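Local coordinates for putative nucleolar GTP-binding protein 1 (Plasmodium falciparum, PDB 2QU8) that binds guanine nucleotide through a P-loop GTPase domain and probably acts as a nucleolar GTPase in ribosome assembly, at residues 32-37 and 78-83. Sequence-based numbering, arbitrary orientation.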
ATOM      1  N   ILE A  32      -0.471  -5.916   4.486  1.00 23.82           N
ATOM      2  CA  ILE A  32      -0.612  -4.603   3.865  1.00 23.24           C
ATOM      3  C   ILE A  32       0.786  -3.966   3.750  1.00 22.80           C
ATOM      4  O   ILE A  32       1.497  -3.805   4.740  1.00 23.00           O
ATOM      5  CB  ILE A  32      -1.598  -3.688   4.633  1.00 23.37           C
ATOM      6  CG1 ILE A  32      -3.000  -4.324   4.679  1.00 23.06           C
ATOM      7  CG2 ILE A  32      -1.692  -2.324   3.978  1.00 23.33           C
ATOM      8  CD1 ILE A  32      -3.909  -3.665   5.700  1.00 21.07           C
ATOM      9  N   ILE A  33       1.178  -3.638   2.528  1.00 22.45           N
ATOM     10  CA  ILE A  33       2.456  -2.981   2.279  1.00 22.53           C
ATOM     11  C   ILE A  33       2.206  -1.493   2.159  1.00 22.19           C
ATOM     12  O   ILE A  33       1.547  -1.050   1.220  1.00 22.43           O
ATOM     13  CB  ILE A  33       3.119  -3.519   0.985  1.00 22.63           C
ATOM     14  CG1 ILE A  33       3.339  -5.031   1.108  1.00 22.96           C
ATOM     15  CG2 ILE A  33       4.441  -2.758   0.684  1.00 22.59           C
ATOM     16  CD1 ILE A  33       3.432  -5.768  -0.237  1.00 24.57           C
ATOM     17  N   LEU A  34       2.713  -0.720   3.117  1.00 22.60           N
ATOM     18  CA  LEU A  34       2.527   0.725   3.076  1.00 22.75           C
ATOM     19  C   LEU A  34       3.537   1.408   2.168  1.00 22.75           C
ATOM     20  O   LEU A  34       4.736   1.102   2.202  1.00 22.60           O
ATOM     21  CB  LEU A  34       2.576   1.337   4.476  1.00 22.57           C
ATOM     22  CG  LEU A  34       1.360   1.085   5.370  1.00 22.53           C
ATOM     23  CD1 LEU A  34       1.744   1.364   6.818  1.00 22.00           C
ATOM     24  CD2 LEU A  34       0.167   1.940   4.931  1.00 21.55           C
ATOM     25  N   SER A  35       3.036   2.354   1.379  1.00 22.72           N
ATOM     26  CA  SER A  35       3.861   3.147   0.472  1.00 23.29           C
ATOM     27  C   SER A  35       3.292   4.564   0.366  1.00 23.07           C
ATOM     28  O   SER A  35       2.128   4.800   0.686  1.00 23.28           O
ATOM     29  CB  SER A  35       3.925   2.459  -0.895  1.00 23.55           C
ATOM     30  OG  SER A  35       4.723   3.189  -1.814  1.00 25.87           O
ATOM     31  N   GLY A  36       4.116   5.507  -0.076  1.00 23.10           N
ATOM     32  CA  GLY A  36       3.733   6.910  -0.109  1.00 22.96           C
ATOM     33  C   GLY A  36       4.872   7.802   0.334  1.00 22.86           C
ATOM     34  O   GLY A  36       5.801   7.341   1.005  1.00 23.12           O
ATOM     35  N   ALA A  37       4.799   9.078  -0.037  1.00 22.75           N
ATOM     36  CA  ALA A  37       5.853  10.054   0.262  1.00 22.47           C
ATOM     37  C   ALA A  37       6.115  10.197   1.764  1.00 22.53           C
ATOM     38  O   ALA A  37       5.279   9.795   2.580  1.00 21.88           O
ATOM     39  CB  ALA A  37       5.513  11.397  -0.351  1.00 22.88           C
ATOM     40  N   TYR A  78      -2.995 -10.610  10.245  1.00 34.40           N
ATOM     41  CA  TYR A  78      -2.383  -9.735   9.252  1.00 32.71           C
ATOM     42  C   TYR A  78      -1.107  -9.089   9.767  1.00 31.15           C
ATOM     43  O   TYR A  78      -0.934  -8.886  10.968  1.00 29.95           O
ATOM     44  CB  TYR A  78      -3.361  -8.635   8.843  1.00 32.87           C
ATOM     45  CG  TYR A  78      -4.549  -9.115   8.033  1.00 33.57           C
ATOM     46  CD1 TYR A  78      -4.509  -9.115   6.642  1.00 33.13           C
ATOM     47  CD2 TYR A  78      -5.717  -9.557   8.661  1.00 34.13           C
ATOM     48  CE1 TYR A  78      -5.591  -9.560   5.891  1.00 34.04           C
ATOM     49  CE2 TYR A  78      -6.817  -9.997   7.915  1.00 34.07           C
ATOM     50  CZ  TYR A  78      -6.743  -9.997   6.535  1.00 34.70           C
ATOM     51  OH  TYR A  78      -7.820 -10.435   5.788  1.00 35.11           O
ATOM     52  N   GLN A  79      -0.215  -8.771   8.840  1.00 29.98           N
ATOM     53  CA  GLN A  79       0.865  -7.845   9.135  1.00 28.99           C
ATOM     54  C   GLN A  79       0.749  -6.597   8.265  1.00 27.83           C
ATOM     55  O   GLN A  79       0.140  -6.618   7.199  1.00 27.40           O
ATOM     56  CB  GLN A  79       2.231  -8.512   9.002  1.00 29.28           C
ATOM     57  CG  GLN A  79       2.525  -9.117   7.641  1.00 31.17           C
ATOM     58  CD  GLN A  79       3.691 -10.094   7.673  1.00 32.43           C
ATOM     59  OE1 GLN A  79       4.157 -10.488   8.742  1.00 33.17           O
ATOM     60  NE2 GLN A  79       4.163 -10.492   6.495  1.00 31.82           N
ATOM     61  N   ILE A  80       1.305  -5.496   8.744  1.00 26.72           N
ATOM     62  CA  ILE A  80       1.339  -4.280   7.966  1.00 25.85           C
ATOM     63  C   ILE A  80       2.755  -3.705   8.046  1.00 25.76           C
ATOM     64  O   ILE A  80       3.286  -3.489   9.134  1.00 26.09           O
ATOM     65  CB  ILE A  80       0.206  -3.283   8.380  1.00 25.86           C
ATOM     66  CG1 ILE A  80       0.286  -1.990   7.560  1.00 25.04           C
ATOM     67  CG2 ILE A  80       0.165  -3.062   9.930  1.00 25.17           C
ATOM     68  CD1 ILE A  80      -0.981  -1.139   7.603  1.00 25.30           C
ATOM     69  N   ILE A  81       3.369  -3.509   6.884  1.00 25.26           N
ATOM     70  CA  ILE A  81       4.786  -3.167   6.802  1.00 25.49           C
ATOM     71  C   ILE A  81       5.005  -1.741   6.307  1.00 25.39           C
ATOM     72  O   ILE A  81       4.382  -1.296   5.336  1.00 25.14           O
ATOM     73  CB  ILE A  81       5.564  -4.186   5.927  1.00 25.69           C
ATOM     74  CG1 ILE A  81       5.382  -5.604   6.491  1.00 25.85           C
ATOM     75  CG2 ILE A  81       7.056  -3.848   5.877  1.00 26.66           C
ATOM     76  CD1 ILE A  81       5.874  -6.701   5.582  1.00 28.33           C
ATOM     77  N   ASP A  82       5.901  -1.037   6.991  1.00 24.85           N
ATOM     78  CA  ASP A  82       6.279   0.322   6.645  1.00 25.06           C
ATOM     79  C   ASP A  82       7.799   0.310   6.473  1.00 25.20           C
ATOM     80  O   ASP A  82       8.526  -0.138   7.361  1.00 24.81           O
ATOM     81  CB  ASP A  82       5.844   1.297   7.768  1.00 24.79           C
ATOM     82  CG  ASP A  82       6.110   2.771   7.428  1.00 24.84           C
ATOM     83  OD1 ASP A  82       6.018   3.154   6.246  1.00 22.67           O
ATOM     84  OD2 ASP A  82       6.391   3.564   8.354  1.00 25.34           O
ATOM     85  N   THR A  83       8.270   0.770   5.320  1.00 25.83           N
ATOM     86  CA  THR A  83       9.705   0.807   5.032  1.00 27.35           C
ATOM     87  C   THR A  83      10.146   2.211   4.655  1.00 27.27           C
ATOM     88  O   THR A  83      10.374   2.489   3.480  1.00 27.88           O
ATOM     89  CB  THR A  83      10.098  -0.173   3.895  1.00 27.17           C
ATOM     90  OG1 THR A  83       9.259   0.051   2.758  1.00 29.01           O
ATOM     91  CG2 THR A  83       9.927  -1.590   4.342  1.00 28.39           C
TER
HETATM   92  O   HOH W   1       6.473   2.409   3.699  1.00 26.79           O
HETATM   93  O   HOH W   2       6.603  -0.961   3.053  1.00 36.49           O
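Strands 32-35 and 78-82 are parallel neighbours in the buried centre of the mixed sheet of this P-loop GTPase domain, in firm register at Ile-32 with Ile-80 and Ile-33 with Ile-81. Their short axes run 19° apart and approach to 4.8 Å. Three backbone hydrogen bonds fix the register: Ile-32 N to Gln-79 O, Ile-81 N to Ile-32 O (2.9 Å, 166° at the hydrogen) and Leu-34 N to Ile-81 O (2.8 Å). The carbonyl of Ile-32 also receives a CA-H...O contact from Ile-80 CA at 3.3 Å.

On one face Ile-80 is the apolar link. With its CG1 anti to the backbone N (chi1 179°), it runs alongside Ile-32, CG1 lying 3.9 Å from Ile-32 CB, while Leu-34 slants across it and brings CD1 to 3.7 Å from Ile-80 CG1. Phe-45 and Met-46 of helix 42-49 pack on this face.

Toward the nucleotide end, water takes over from direct bonding between Leu-34 and Asp-82. One molecule lies 2.6 Å from Leu-34 O and 2.7 Å from Asp-82 OD1 and accepts from Thr-83 N; a second connects Leu-34 O with Thr-83 OG1.

After the strand, Gly-36 and Ala-37 open the probable Walker A loop, where Ala-37 touches GDP, and Asp-82 packs against Lys-42 and Ser-43. The chemistry thus implies an apolar, directly bonded strand pair giving way to a hydrated polar end beside the phosphate-binding loop.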